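Long-range contact in 2',5'-phosphodiesterase 12 (Homo sapiens, PDB 4Z0V), which belongs to the endonuclease/exonuclease/phosphatase family and joins a domain of that fold to an N-terminal domain of the E-set clan: residues Leu15-Pro27 with Asp160-Gly172. Sequence-based numbering, arbitrary orientation.
Sequences LPRYIMAGFPVCP and DYRQNLIQKELTG
The carbonyl oxygen of Gly22 takes a hydrogen bond from the ammonium of Lys168, NZ to O 2.9 Å, arriving from above the carbonyl plane. This contact is a domain interface: a loop between two strands of the N-terminal domain, with a type II beta turn from Met20 to Phe23, packs on helix 159-172 of the endonuclease/exonuclease/phosphatase domain. The third position of a type II turn needs a positive phi (82° at Gly22), which glycine, lacking a CB, adopts without strain. Lysine suits its place because its fully extended chain, with CG anti to the backbone N (chi1 -176°), crosses the Phe23 ring at about a right angle. Its CD lies 3.7 Å from the ring centroid as a CH-pi contact, and NZ adds a cation-pi interaction over the same face. Met20, bent at chi3 (-61°), lays CE over the centre of the opposite face, where it also touches Asn164 OD1 and Leu165 CD1. Its sulfur makes an oblique Met-aromatic contact with Tyr161, whose ring edge meets Tyr18 and whose hydroxyl bonds to Val424 O.

Asn164 uses both ends of its amide: ND2 gives a weak bond to Tyr18 O, and OD1 lies 2.8 Å from a water that also takes the N-H of Met20 and reaches Phe23 O. Farther along, Gln167 bonds through NE2 to Ser191 O, while a water links its OE1 to Cys26 N, 2.7 Å from OE1 and 2.8 Å from that N.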
loop_
_atom_site.group_PDB
_atom_site.type_symbol
_atom_site.label_atom_id
_atom_site.label_comp_id
_atom_site.label_asym_id
_atom_site.label_seq_id
_atom_site.Cartn_x
_atom_site.Cartn_y
_atom_site.Cartn_z
ATOM N N LEU A 15 -5.339 19.740 -9.118
ATOM C CA LEU A 15 -4.234 19.972 -8.187
ATOM C C LEU A 15 -4.689 19.607 -6.781
ATOM O O LEU A 15 -5.893 19.727 -6.503
ATOM C CB LEU A 15 -3.773 21.452 -8.232
ATOM C CG LEU A 15 -3.008 21.946 -9.455
ATOM C CD1 LEU A 15 -2.806 23.452 -9.385
ATOM C CD2 LEU A 15 -1.647 21.296 -9.547
ATOM N N PRO A 16 -3.789 19.206 -5.848
ATOM C CA PRO A 16 -4.232 18.988 -4.460
ATOM C C PRO A 16 -4.742 20.285 -3.819
ATOM O O PRO A 16 -4.441 21.393 -4.290
ATOM C CB PRO A 16 -2.973 18.495 -3.743
ATOM C CG PRO A 16 -1.847 18.967 -4.589
ATOM C CD PRO A 16 -2.329 18.997 -5.989
ATOM N N ARG A 17 -5.556 20.134 -2.775
ATOM C CA ARG A 17 -6.159 21.264 -2.045
ATOM C C ARG A 17 -5.279 21.780 -0.958
ATOM O O ARG A 17 -5.498 22.876 -0.453
ATOM C CB ARG A 17 -7.469 20.825 -1.385
ATOM C CG ARG A 17 -8.491 20.506 -2.383
ATOM C CD ARG A 17 -9.860 20.521 -1.786
ATOM N NE ARG A 17 -10.752 20.183 -2.872
ATOM C CZ ARG A 17 -11.309 21.071 -3.676
ATOM N NH1 ARG A 17 -12.038 20.673 -4.696
ATOM N NH2 ARG A 17 -11.152 22.373 -3.453
ATOM N N TYR A 18 -4.366 20.933 -0.524
ATOM C CA TYR A 18 -3.425 21.169 0.546
ATOM C C TYR A 18 -2.027 21.047 -0.052
ATOM O O TYR A 18 -1.691 20.010 -0.610
ATOM C CB TYR A 18 -3.677 20.130 1.660
ATOM C CG TYR A 18 -3.228 20.500 3.058
ATOM C CD1 TYR A 18 -3.989 20.155 4.171
ATOM C CD2 TYR A 18 -2.001 21.119 3.279
ATOM C CE1 TYR A 18 -3.578 20.492 5.461
ATOM C CE2 TYR A 18 -1.586 21.467 4.562
ATOM C CZ TYR A 18 -2.369 21.141 5.651
ATOM O OH TYR A 18 -1.935 21.473 6.911
ATOM N N ILE A 19 -1.262 22.141 -0.033
ATOM C CA ILE A 19 0.085 22.157 -0.577
ATOM C C ILE A 19 1.031 22.572 0.552
ATOM O O ILE A 19 0.818 23.628 1.153
ATOM C CB ILE A 19 0.165 23.092 -1.818
ATOM C CG1 ILE A 19 -0.624 22.485 -3.003
ATOM C CG2 ILE A 19 1.634 23.363 -2.185
ATOM C CD1 ILE A 19 -0.832 23.403 -4.174
ATOM N N MET A 20 2.077 21.757 0.823
ATOM C CA MET A 20 3.049 22.063 1.875
ATOM C C MET A 20 4.450 22.152 1.354
ATOM O O MET A 20 4.843 21.364 0.481
ATOM C CB MET A 20 3.031 20.994 2.986
ATOM C CG MET A 20 1.744 20.934 3.707
ATOM S SD MET A 20 1.743 19.726 5.052
ATOM C CE MET A 20 2.016 18.371 4.243
ATOM N N ALA A 21 5.248 23.049 1.952
ATOM C CA ALA A 21 6.666 23.179 1.614
ATOM C C ALA A 21 7.385 21.859 1.893
ATOM O O ALA A 21 7.159 21.279 2.947
ATOM C CB ALA A 21 7.291 24.290 2.445
ATOM N N GLY A 22 8.183 21.382 0.943
ATOM C CA GLY A 22 8.918 20.126 1.092
ATOM C C GLY A 22 8.126 18.871 0.793
ATOM O O GLY A 22 8.672 17.760 0.900
ATOM N N PHE A 23 6.864 19.032 0.352
ATOM C CA PHE A 23 5.962 17.916 0.010
ATOM C C PHE A 23 5.625 18.007 -1.460
ATOM O O PHE A 23 5.241 19.087 -1.927
ATOM C CB PHE A 23 4.686 17.907 0.871
ATOM C CG PHE A 23 4.969 17.449 2.280
ATOM C CD1 PHE A 23 5.643 18.276 3.176
ATOM C CD2 PHE A 23 4.642 16.157 2.687
ATOM C CE1 PHE A 23 5.953 17.834 4.460
ATOM C CE2 PHE A 23 4.945 15.720 3.980
ATOM C CZ PHE A 23 5.626 16.547 4.844
ATOM N N PRO A 24 5.797 16.903 -2.206
ATOM C CA PRO A 24 5.570 16.961 -3.660
ATOM C C PRO A 24 4.121 17.220 -4.023
ATOM O O PRO A 24 3.225 16.613 -3.450
ATOM C CB PRO A 24 6.038 15.576 -4.158
ATOM C CG PRO A 24 5.924 14.669 -2.953
ATOM C CD PRO A 24 6.295 15.565 -1.783
ATOM N N VAL A 25 3.902 18.142 -4.977
ATOM C CA VAL A 25 2.595 18.513 -5.524
ATOM C C VAL A 25 2.418 17.643 -6.758
ATOM O O VAL A 25 3.158 17.820 -7.739
ATOM C CB VAL A 25 2.499 20.033 -5.858
ATOM C CG1 VAL A 25 1.125 20.363 -6.444
ATOM C CG2 VAL A 25 2.770 20.886 -4.624
ATOM N N CYS A 26 1.497 16.668 -6.676
ATOM C CA CYS A 26 1.297 15.657 -7.716
ATOM C C CYS A 26 -0.039 15.861 -8.406
ATOM O O CYS A 26 -1.076 15.435 -7.898
ATOM C CB CYS A 26 1.411 14.259 -7.108
ATOM S SG CYS A 26 2.934 13.994 -6.170
ATOM N N PRO A 27 -0.044 16.551 -9.555
ATOM C CA PRO A 27 -1.318 16.803 -10.227
ATOM C C PRO A 27 -1.954 15.540 -10.768
ATOM O O PRO A 27 -1.249 14.643 -11.229
ATOM C CB PRO A 27 -0.938 17.730 -11.392
ATOM C CG PRO A 27 0.509 17.508 -11.629
ATOM C CD PRO A 27 1.092 17.137 -10.293
ATOM N N ASP A 160 -6.764 15.066 3.598
ATOM C CA ASP A 160 -5.867 15.891 2.791
ATOM C C ASP A 160 -4.458 16.000 3.425
ATOM O O ASP A 160 -3.465 15.881 2.707
ATOM C CB ASP A 160 -6.464 17.286 2.540
ATOM C CG ASP A 160 -7.651 17.305 1.574
ATOM O OD1 ASP A 160 -7.663 16.487 0.619
ATOM O OD2 ASP A 160 -8.548 18.162 1.751
ATOM N N TYR A 161 -4.377 16.137 4.764
ATOM C CA TYR A 161 -3.093 16.189 5.452
ATOM C C TYR A 161 -2.353 14.834 5.323
ATOM O O TYR A 161 -1.179 14.775 4.903
ATOM C CB TYR A 161 -3.298 16.551 6.941
ATOM C CG TYR A 161 -1.992 16.707 7.688
ATOM C CD1 TYR A 161 -1.410 15.627 8.353
ATOM C CD2 TYR A 161 -1.335 17.933 7.734
ATOM C CE1 TYR A 161 -0.211 15.770 9.057
ATOM C CE2 TYR A 161 -0.150 18.095 8.459
ATOM C CZ TYR A 161 0.396 17.015 9.138
ATOM O OH TYR A 161 1.566 17.186 9.848
ATOM N N ARG A 162 -3.020 13.750 5.748
ATOM C CA ARG A 162 -2.423 12.402 5.704
ATOM C C ARG A 162 -1.985 12.018 4.276
ATOM O O ARG A 162 -0.935 11.399 4.122
ATOM C CB ARG A 162 -3.395 11.369 6.259
ATOM C CG ARG A 162 -3.590 11.567 7.757
ATOM C CD ARG A 162 -4.114 10.334 8.490
ATOM N NE ARG A 162 -5.383 9.892 7.934
ATOM C CZ ARG A 162 -5.575 8.746 7.295
ATOM N NH1 ARG A 162 -6.779 8.428 6.846
ATOM N NH2 ARG A 162 -4.561 7.904 7.103
ATOM N N GLN A 163 -2.775 12.368 3.254
ATOM C CA GLN A 163 -2.401 12.033 1.870
ATOM C C GLN A 163 -1.159 12.745 1.459
ATOM O O GLN A 163 -0.336 12.147 0.761
ATOM C CB GLN A 163 -3.518 12.307 0.857
ATOM C CG GLN A 163 -4.648 11.301 0.953
ATOM C CD GLN A 163 -4.201 9.862 1.053
ATOM O OE1 GLN A 163 -4.553 9.150 2.000
ATOM N NE2 GLN A 163 -3.438 9.389 0.079
ATOM N N ASN A 164 -0.976 14.002 1.891
ATOM C CA ASN A 164 0.275 14.678 1.536
ATOM C C ASN A 164 1.495 13.909 2.076
ATOM O O ASN A 164 2.469 13.670 1.350
ATOM C CB ASN A 164 0.269 16.097 2.057
ATOM C CG ASN A 164 0.338 17.114 0.961
ATOM O OD1 ASN A 164 1.335 17.815 0.808
ATOM N ND2 ASN A 164 -0.703 17.198 0.157
ATOM N N LEU A 165 1.403 13.474 3.339
ATOM C CA LEU A 165 2.486 12.720 3.957
ATOM C C LEU A 165 2.679 11.379 3.292
ATOM O O LEU A 165 3.817 10.996 3.051
ATOM C CB LEU A 165 2.208 12.527 5.458
ATOM C CG LEU A 165 2.729 13.617 6.391
ATOM C CD1 LEU A 165 2.097 14.970 6.077
ATOM C CD2 LEU A 165 2.422 13.250 7.837
ATOM N N ILE A 166 1.583 10.685 2.959
ATOM C CA ILE A 166 1.634 9.343 2.330
ATOM C C ILE A 166 2.243 9.470 0.933
ATOM O O ILE A 166 3.051 8.645 0.538
ATOM C CB ILE A 166 0.224 8.687 2.303
ATOM C CG1 ILE A 166 -0.183 8.203 3.732
ATOM C CG2 ILE A 166 0.163 7.499 1.304
ATOM C CD1 ILE A 166 -1.742 8.055 3.943
ATOM N N GLN A 167 1.906 10.531 0.211
ATOM C CA GLN A 167 2.489 10.753 -1.102
ATOM C C GLN A 167 3.988 10.977 -0.983
ATOM O O GLN A 167 4.757 10.344 -1.706
ATOM C CB GLN A 167 1.825 11.957 -1.794
ATOM C CG GLN A 167 0.420 11.634 -2.338
ATOM C CD GLN A 167 -0.162 12.875 -3.016
ATOM O OE1 GLN A 167 0.157 14.004 -2.669
ATOM N NE2 GLN A 167 -1.014 12.701 -4.011
ATOM N N LYS A 168 4.409 11.821 -0.030
ATOM C CA LYS A 168 5.835 12.077 0.166
ATOM C C LYS A 168 6.552 10.780 0.600
ATOM O O LYS A 168 7.607 10.444 0.084
ATOM C CB LYS A 168 6.052 13.190 1.202
ATOM C CG LYS A 168 7.556 13.528 1.327
ATOM C CD LYS A 168 7.862 14.692 2.235
ATOM C CE LYS A 168 9.361 14.976 2.252
ATOM N NZ LYS A 168 9.625 16.189 3.089
ATOM N N GLU A 169 5.942 10.065 1.525
ATOM C CA GLU A 169 6.496 8.819 2.052
ATOM C C GLU A 169 6.708 7.783 0.951
ATOM O O GLU A 169 7.812 7.278 0.780
ATOM C CB GLU A 169 5.589 8.243 3.141
ATOM C CG GLU A 169 6.189 6.957 3.684
ATOM C CD GLU A 169 5.483 6.408 4.895
ATOM O OE1 GLU A 169 5.945 5.365 5.410
ATOM O OE2 GLU A 169 4.469 7.004 5.322
ATOM N N LEU A 170 5.636 7.431 0.239
ATOM C CA LEU A 170 5.722 6.407 -0.776
ATOM C C LEU A 170 6.583 6.793 -1.928
ATOM O O LEU A 170 7.403 5.982 -2.331
ATOM C CB LEU A 170 4.311 6.020 -1.268
ATOM C CG LEU A 170 3.476 5.287 -0.219
ATOM C CD1 LEU A 170 2.089 4.945 -0.792
ATOM C CD2 LEU A 170 4.187 3.972 0.219
ATOM N N THR A 171 6.468 8.021 -2.447
ATOM C CA THR A 171 7.322 8.396 -3.584
ATOM C C THR A 171 8.796 8.444 -3.186
ATOM O O THR A 171 9.650 8.067 -3.988
ATOM C CB THR A 171 6.874 9.716 -4.204
ATOM O OG1 THR A 171 6.987 10.767 -3.230
ATOM C CG2 THR A 171 5.413 9.635 -4.782
ATOM N N GLY A 172 9.056 8.825 -1.936
ATOM C CA GLY A 172 10.397 8.869 -1.370
ATOM C C GLY A 172 11.071 7.511 -1.231
ATOM O O GLY A 172 12.304 7.451 -1.206
HETATM O O HOH W 1 -5.637 17.812 -1.203
HETATM O O HOH W 2 2.508 19.633 -1.034
HETATM O O HOH W 3 0.111 16.216 -4.247
HETATM O O HOH W 4 3.221 15.303 -1.063
HETATM O O HOH W 5 -2.448 14.902 -5.332
#